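Long-range contact in VIN1 (Oscarella pearsei, PDB 6BFI), which binds actin filaments and, as a sponge member of the vinculin family, may play a role in cell-cell adhesion: residues L568-A579 with I591-V602. Residues are numbered along the deposited sequence; the frame is centred on the assembly and turned at random.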
ATOM      1  N   LEU A 568     -26.498  19.070  10.489  1.00 61.78           N
ATOM      2  CA  LEU A 568     -26.918  18.978   9.096  1.00 67.90           C
ATOM      3  C   LEU A 568     -27.827  17.777   8.874  1.00 71.14           C
ATOM      4  O   LEU A 568     -28.833  17.874   8.162  1.00 62.98           O
ATOM      5  CB  LEU A 568     -25.696  18.901   8.180  1.00 63.94           C
ATOM      6  CG  LEU A 568     -25.968  18.617   6.700  1.00 64.21           C
ATOM      7  CD1 LEU A 568     -26.864  19.687   6.100  1.00 60.53           C
ATOM      8  CD2 LEU A 568     -24.666  18.508   5.921  1.00 65.31           C
ATOM      9  N   ALA A 569     -27.489  16.636   9.481  1.00 72.93           N
ATOM     10  CA  ALA A 569     -28.282  15.426   9.300  1.00 74.70           C
ATOM     11  C   ALA A 569     -29.671  15.565   9.906  1.00 82.73           C
ATOM     12  O   ALA A 569     -30.629  14.973   9.394  1.00 86.15           O
ATOM     13  CB  ALA A 569     -27.556  14.226   9.907  1.00 72.92           C
ATOM     14  N   LYS A 570     -29.808  16.342  10.982  1.00 86.03           N
ATOM     15  CA  LYS A 570     -31.125  16.533  11.581  1.00 90.63           C
ATOM     16  C   LYS A 570     -32.048  17.403  10.736  1.00 87.37           C
ATOM     17  O   LYS A 570     -33.213  17.572  11.109  1.00 92.11           O
ATOM     18  CB  LYS A 570     -30.985  17.138  12.980  1.00 99.54           C
ATOM     19  CG  LYS A 570     -30.342  16.201  13.992  1.00109.10           C
ATOM     20  CD  LYS A 570     -30.599  16.658  15.419  1.00114.25           C
ATOM     21  CE  LYS A 570     -30.071  15.642  16.422  1.00118.37           C
ATOM     22  NZ  LYS A 570     -30.494  15.959  17.814  1.00121.94           N
ATOM     23  N   SER A 571     -31.573  17.942   9.612  1.00 79.15           N
ATOM     24  CA  SER A 571     -32.378  18.811   8.766  1.00 77.22           C
ATOM     25  C   SER A 571     -32.766  18.180   7.438  1.00 74.26           C
ATOM     26  O   SER A 571     -33.586  18.758   6.716  1.00 74.84           O
ATOM     27  CB  SER A 571     -31.629  20.120   8.485  1.00 73.84           C
ATOM     28  OG  SER A 571     -30.535  19.891   7.618  1.00 72.25           O
ATOM     29  N   ILE A 572     -32.205  17.021   7.092  1.00 73.28           N
ATOM     30  CA  ILE A 572     -32.434  16.448   5.769  1.00 71.85           C
ATOM     31  C   ILE A 572     -33.845  15.877   5.666  1.00 74.43           C
ATOM     32  O   ILE A 572     -34.603  16.226   4.753  1.00 74.88           O
ATOM     33  CB  ILE A 572     -31.366  15.386   5.457  1.00 69.85           C
ATOM     34  CG1 ILE A 572     -29.968  15.992   5.596  1.00 65.39           C
ATOM     35  CG2 ILE A 572     -31.574  14.813   4.061  1.00 65.30           C
ATOM     36  CD1 ILE A 572     -28.846  14.989   5.460  1.00 61.27           C
ATOM     37  N   SER A 573     -34.215  14.992   6.595  1.00 73.66           N
ATOM     38  CA  SER A 573     -35.533  14.358   6.538  1.00 80.67           C
ATOM     39  C   SER A 573     -36.682  15.360   6.545  1.00 84.13           C
ATOM     40  O   SER A 573     -37.580  15.238   5.690  1.00 84.75           O
ATOM     41  CB  SER A 573     -35.670  13.347   7.683  1.00 83.58           C
ATOM     42  OG  SER A 573     -34.729  12.297   7.556  1.00 83.71           O
ATOM     43  N   PRO A 574     -36.735  16.352   7.449  1.00 85.38           N
ATOM     44  CA  PRO A 574     -37.855  17.308   7.392  1.00 88.83           C
ATOM     45  C   PRO A 574     -37.979  18.003   6.050  1.00 88.07           C
ATOM     46  O   PRO A 574     -39.098  18.278   5.599  1.00 92.34           O
ATOM     47  CB  PRO A 574     -37.526  18.298   8.519  1.00 90.56           C
ATOM     48  CG  PRO A 574     -36.666  17.537   9.452  1.00 87.84           C
ATOM     49  CD  PRO A 574     -35.839  16.641   8.584  1.00 83.62           C
ATOM     50  N   MET A 575     -36.856  18.283   5.389  1.00 83.37           N
ATOM     51  CA  MET A 575     -36.910  18.899   4.069  1.00 82.21           C
ATOM     52  C   MET A 575     -37.609  17.988   3.068  1.00 84.95           C
ATOM     53  O   MET A 575     -38.449  18.443   2.280  1.00 80.09           O
ATOM     54  CB  MET A 575     -35.494  19.241   3.601  1.00 79.36           C
ATOM     55  CG  MET A 575     -35.422  20.108   2.357  1.00 85.63           C
ATOM     56  SD  MET A 575     -35.429  19.174   0.817  1.00 94.38           S
ATOM     57  CE  MET A 575     -34.067  18.042   1.090  1.00 90.14           C
ATOM     58  N   VAL A 576     -37.289  16.692   3.097  1.00 76.73           N
ATOM     59  CA  VAL A 576     -37.894  15.757   2.157  1.00 79.96           C
ATOM     60  C   VAL A 576     -39.383  15.597   2.438  1.00 82.98           C
ATOM     61  O   VAL A 576     -40.204  15.583   1.511  1.00 83.33           O
ATOM     62  CB  VAL A 576     -37.158  14.406   2.200  1.00 81.87           C
ATOM     63  CG1 VAL A 576     -37.873  13.381   1.334  1.00 77.71           C
ATOM     64  CG2 VAL A 576     -35.718  14.573   1.743  1.00 73.09           C
ATOM     65  N   ILE A 577     -39.762  15.482   3.715  1.00 82.05           N
ATOM     66  CA  ILE A 577     -41.183  15.310   4.009  1.00 95.17           C
ATOM     67  C   ILE A 577     -41.959  16.580   3.678  1.00 93.50           C
ATOM     68  O   ILE A 577     -43.138  16.513   3.306  1.00 92.86           O
ATOM     69  CB  ILE A 577     -41.401  14.867   5.470  1.00 95.50           C
ATOM     70  CG1 ILE A 577     -41.238  16.037   6.441  1.00 97.18           C
ATOM     71  CG2 ILE A 577     -40.448  13.737   5.833  1.00 93.47           C
ATOM     72  CD1 ILE A 577     -41.655  15.705   7.859  1.00 98.52           C
ATOM     73  N   GLU A 578     -41.321  17.752   3.780  1.00 89.41           N
ATOM     74  CA  GLU A 578     -41.987  18.976   3.344  1.00 93.21           C
ATOM     75  C   GLU A 578     -42.130  19.010   1.828  1.00 96.55           C
ATOM     76  O   GLU A 578     -43.147  19.483   1.306  1.00 96.08           O
ATOM     77  CB  GLU A 578     -41.232  20.211   3.839  1.00 93.52           C
ATOM     78  CG  GLU A 578     -41.254  20.418   5.351  1.00 97.36           C
ATOM     79  CD  GLU A 578     -42.648  20.616   5.915  1.00108.19           C
ATOM     80  OE1 GLU A 578     -43.552  21.051   5.168  1.00112.84           O
ATOM     81  OE2 GLU A 578     -42.838  20.337   7.118  1.00112.18           O
ATOM     82  N   ALA A 579     -41.126  18.509   1.103  1.00 97.90           N
ATOM     83  CA  ALA A 579     -41.238  18.418  -0.351  1.00103.89           C
ATOM     84  C   ALA A 579     -42.407  17.523  -0.752  1.00 90.21           C
ATOM     85  O   ALA A 579     -43.222  17.890  -1.609  1.00 92.94           O
ATOM     86  CB  ALA A 579     -39.930  17.905  -0.951  1.00 84.23           C
ATOM     87  N   ILE A 591     -47.114  25.624   2.496  1.00116.53           N
ATOM     88  CA  ILE A 591     -46.276  24.431   2.407  1.00113.73           C
ATOM     89  C   ILE A 591     -45.033  24.717   1.572  1.00112.41           C
ATOM     90  O   ILE A 591     -43.937  24.221   1.866  1.00109.68           O
ATOM     91  CB  ILE A 591     -47.088  23.251   1.840  1.00112.79           C
ATOM     92  CG1 ILE A 591     -48.320  22.982   2.709  1.00114.27           C
ATOM     93  CG2 ILE A 591     -46.235  21.999   1.757  1.00108.35           C
ATOM     94  CD1 ILE A 591     -47.993  22.467   4.096  1.00110.72           C
ATOM     95  N   GLN A 592     -45.183  25.532   0.523  1.00118.03           N
ATOM     96  CA  GLN A 592     -44.026  25.953  -0.261  1.00117.07           C
ATOM     97  C   GLN A 592     -43.031  26.723   0.598  1.00114.16           C
ATOM     98  O   GLN A 592     -41.817  26.515   0.489  1.00115.91           O
ATOM     99  CB  GLN A 592     -44.476  26.801  -1.450  1.00124.73           C
ATOM    100  CG  GLN A 592     -45.306  26.055  -2.480  1.00130.97           C
ATOM    101  CD  GLN A 592     -45.825  26.963  -3.577  1.00138.44           C
ATOM    102  OE1 GLN A 592     -45.662  28.183  -3.520  1.00141.15           O
ATOM    103  NE2 GLN A 592     -46.456  26.372  -4.586  1.00142.40           N
ATOM    104  N   ARG A 593     -43.527  27.617   1.458  1.00111.14           N
ATOM    105  CA  ARG A 593     -42.635  28.352   2.350  1.00105.29           C
ATOM    106  C   ARG A 593     -41.914  27.411   3.307  1.00101.06           C
ATOM    107  O   ARG A 593     -40.703  27.550   3.534  1.00 99.76           O
ATOM    108  CB  ARG A 593     -43.416  29.409   3.130  1.00105.51           C
ATOM    109  CG  ARG A 593     -43.878  30.588   2.296  1.00107.26           C
ATOM    110  CD  ARG A 593     -44.434  31.691   3.183  1.00115.49           C
ATOM    111  NE  ARG A 593     -45.651  31.280   3.878  1.00117.98           N
ATOM    112  CZ  ARG A 593     -46.880  31.580   3.472  1.00122.12           C
ATOM    113  NH1 ARG A 593     -47.058  32.298   2.371  1.00119.44           N
ATOM    114  NH2 ARG A 593     -47.932  31.165   4.165  1.00124.72           N
ATOM    115  N   LYS A 594     -42.640  26.446   3.878  1.00100.43           N
ATOM    116  CA  LYS A 594     -42.015  25.469   4.767  1.00 97.13           C
ATOM    117  C   LYS A 594     -40.896  24.718   4.053  1.00 93.46           C
ATOM    118  O   LYS A 594     -39.783  24.589   4.580  1.00 94.61           O
ATOM    119  CB  LYS A 594     -43.065  24.488   5.292  1.00101.09           C
ATOM    120  CG  LYS A 594     -44.189  25.129   6.085  1.00106.72           C
ATOM    121  CD  LYS A 594     -45.264  24.107   6.428  1.00108.66           C
ATOM    122  CE  LYS A 594     -46.426  24.747   7.172  1.00116.02           C
ATOM    123  NZ  LYS A 594     -47.560  23.798   7.362  1.00120.47           N
ATOM    124  N   PHE A 595     -41.176  24.222   2.845  1.00 94.32           N
ATOM    125  CA  PHE A 595     -40.163  23.486   2.096  1.00 93.18           C
ATOM    126  C   PHE A 595     -38.955  24.361   1.783  1.00 93.09           C
ATOM    127  O   PHE A 595     -37.808  23.919   1.922  1.00 91.34           O
ATOM    128  CB  PHE A 595     -40.764  22.925   0.808  1.00 95.61           C
ATOM    129  CG  PHE A 595     -39.742  22.618  -0.248  1.00 95.60           C
ATOM    130  CD1 PHE A 595     -38.873  21.551  -0.100  1.00 91.78           C
ATOM    131  CD2 PHE A 595     -39.647  23.400  -1.386  1.00 98.23           C
ATOM    132  CE1 PHE A 595     -37.926  21.271  -1.068  1.00 89.72           C
ATOM    133  CE2 PHE A 595     -38.704  23.124  -2.358  1.00 96.46           C
ATOM    134  CZ  PHE A 595     -37.842  22.058  -2.199  1.00 91.77           C
ATOM    135  N   CYS A 596     -39.192  25.604   1.354  1.00 91.88           N
ATOM    136  CA  CYS A 596     -38.081  26.498   1.040  1.00 89.31           C
ATOM    137  C   CYS A 596     -37.210  26.747   2.266  1.00 87.56           C
ATOM    138  O   CYS A 596     -35.976  26.725   2.174  1.00 86.76           O
ATOM    139  CB  CYS A 596     -38.611  27.816   0.476  1.00 93.08           C
ATOM    140  SG  CYS A 596     -39.394  27.679  -1.152  1.00 97.38           S
ATOM    141  N   SER A 597     -37.833  26.971   3.427  1.00 88.80           N
ATOM    142  CA  SER A 597     -37.061  27.177   4.648  1.00 87.16           C
ATOM    143  C   SER A 597     -36.275  25.927   5.026  1.00 87.45           C
ATOM    144  O   SER A 597     -35.139  26.021   5.506  1.00 87.01           O
ATOM    145  CB  SER A 597     -37.985  27.597   5.790  1.00 90.07           C
ATOM    146  OG  SER A 597     -38.700  28.776   5.459  1.00 94.82           O
ATOM    147  N   SER A 598     -36.862  24.745   4.814  1.00 81.69           N
ATOM    148  CA  SER A 598     -36.165  23.503   5.146  1.00 86.53           C
ATOM    149  C   SER A 598     -34.947  23.294   4.250  1.00 76.21           C
ATOM    150  O   SER A 598     -33.859  22.938   4.728  1.00 88.67           O
ATOM    151  CB  SER A 598     -37.127  22.320   5.033  1.00 84.37           C
ATOM    152  OG  SER A 598     -38.218  22.456   5.927  1.00 82.48           O
ATOM    153  N   ALA A 599     -35.110  23.512   2.942  1.00 76.79           N
ATOM    154  CA  ALA A 599     -33.983  23.386   2.024  1.00 79.67           C
ATOM    155  C   ALA A 599     -32.892  24.402   2.348  1.00 75.41           C
ATOM    156  O   ALA A 599     -31.698  24.070   2.338  1.00 71.20           O
ATOM    157  CB  ALA A 599     -34.466  23.543   0.583  1.00 76.03           C
ATOM    158  N   ASP A 600     -33.283  25.646   2.648  1.00 75.78           N
ATOM    159  CA  ASP A 600     -32.306  26.629   3.104  1.00 84.23           C
ATOM    160  C   ASP A 600     -31.588  26.158   4.364  1.00 79.50           C
ATOM    161  O   ASP A 600     -30.391  26.426   4.534  1.00 71.83           O
ATOM    162  CB  ASP A 600     -32.987  27.978   3.348  1.00 87.46           C
ATOM    163  CG  ASP A 600     -33.477  28.629   2.065  1.00 87.65           C
ATOM    164  OD1 ASP A 600     -32.860  28.394   1.001  1.00 87.12           O
ATOM    165  OD2 ASP A 600     -34.472  29.385   2.119  1.00 91.54           O
ATOM    166  N   LYS A 601     -32.292  25.447   5.250  1.00 76.55           N
ATOM    167  CA  LYS A 601     -31.639  24.905   6.436  1.00 77.51           C
ATOM    168  C   LYS A 601     -30.596  23.862   6.052  1.00 76.47           C
ATOM    169  O   LYS A 601     -29.512  23.802   6.651  1.00 75.16           O
ATOM    170  CB  LYS A 601     -32.677  24.306   7.386  1.00 83.79           C
ATOM    171  CG  LYS A 601     -32.239  24.293   8.839  1.00 90.22           C
ATOM    172  CD  LYS A 601     -32.197  25.703   9.405  1.00 98.34           C
ATOM    173  CE  LYS A 601     -31.084  25.860  10.428  1.00103.88           C
ATOM    174  NZ  LYS A 601     -31.167  24.853  11.521  1.00106.20           N
ATOM    175  N   VAL A 602     -30.903  23.033   5.049  1.00 74.57           N
ATOM    176  CA  VAL A 602     -29.909  22.091   4.537  1.00 70.12           C
ATOM    177  C   VAL A 602     -28.670  22.837   4.050  1.00 68.26           C
ATOM    178  O   VAL A 602     -27.535  22.521   4.440  1.00 64.82           O
ATOM    179  CB  VAL A 602     -30.515  21.220   3.423  1.00 70.94           C
ATOM    180  CG1 VAL A 602     -29.431  20.384   2.759  1.00 69.27           C
ATOM    181  CG2 VAL A 602     -31.620  20.332   3.982  1.00 69.32           C
TER
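Met575 and Phe595 both hold CG anti to the backbone N (chi1 -170° and 158°), which lays the two side chains next to each other, pointing the same way. Met575 then bends at chi2 and chi3, bringing SD to the ring edge, 3.8 Å from Phe595 CE1, in a Met-aromatic contact. It is a knob in a hole formed by Phe595, Ser598, Ala599 and Val602, its CG 3.5 Å from Ala599 N. Ser598 CB, part of the hole, packs 3.6 Å from Met575 CA. Glu578 runs across Lys594 and sets OE1 3.5 Å from its CB; OE1 remains 5.3 Å from Lys594 NZ, too far for a salt bridge. Where helices 555-569 and 572-584 meet, Ser571 OG bonds to Leu568 O (2.7 Å), which Ser571 N also reaches, and lies against Val602 CG2. A valine here has no hydroxyl to give Leu568 O, and the turn would probably be held less firmly. Phe595 also touches Ala518 of helix 496-519 and Leu527 of helix 524-550, placing the antiparallel pair (153° between axes) in a helical bundle. With no hydrogen bond between the segments, the pairing rests on largely apolar van der Waals packing; the Ser571 and Ser598 hydroxyls bond to carbonyls of their own segments.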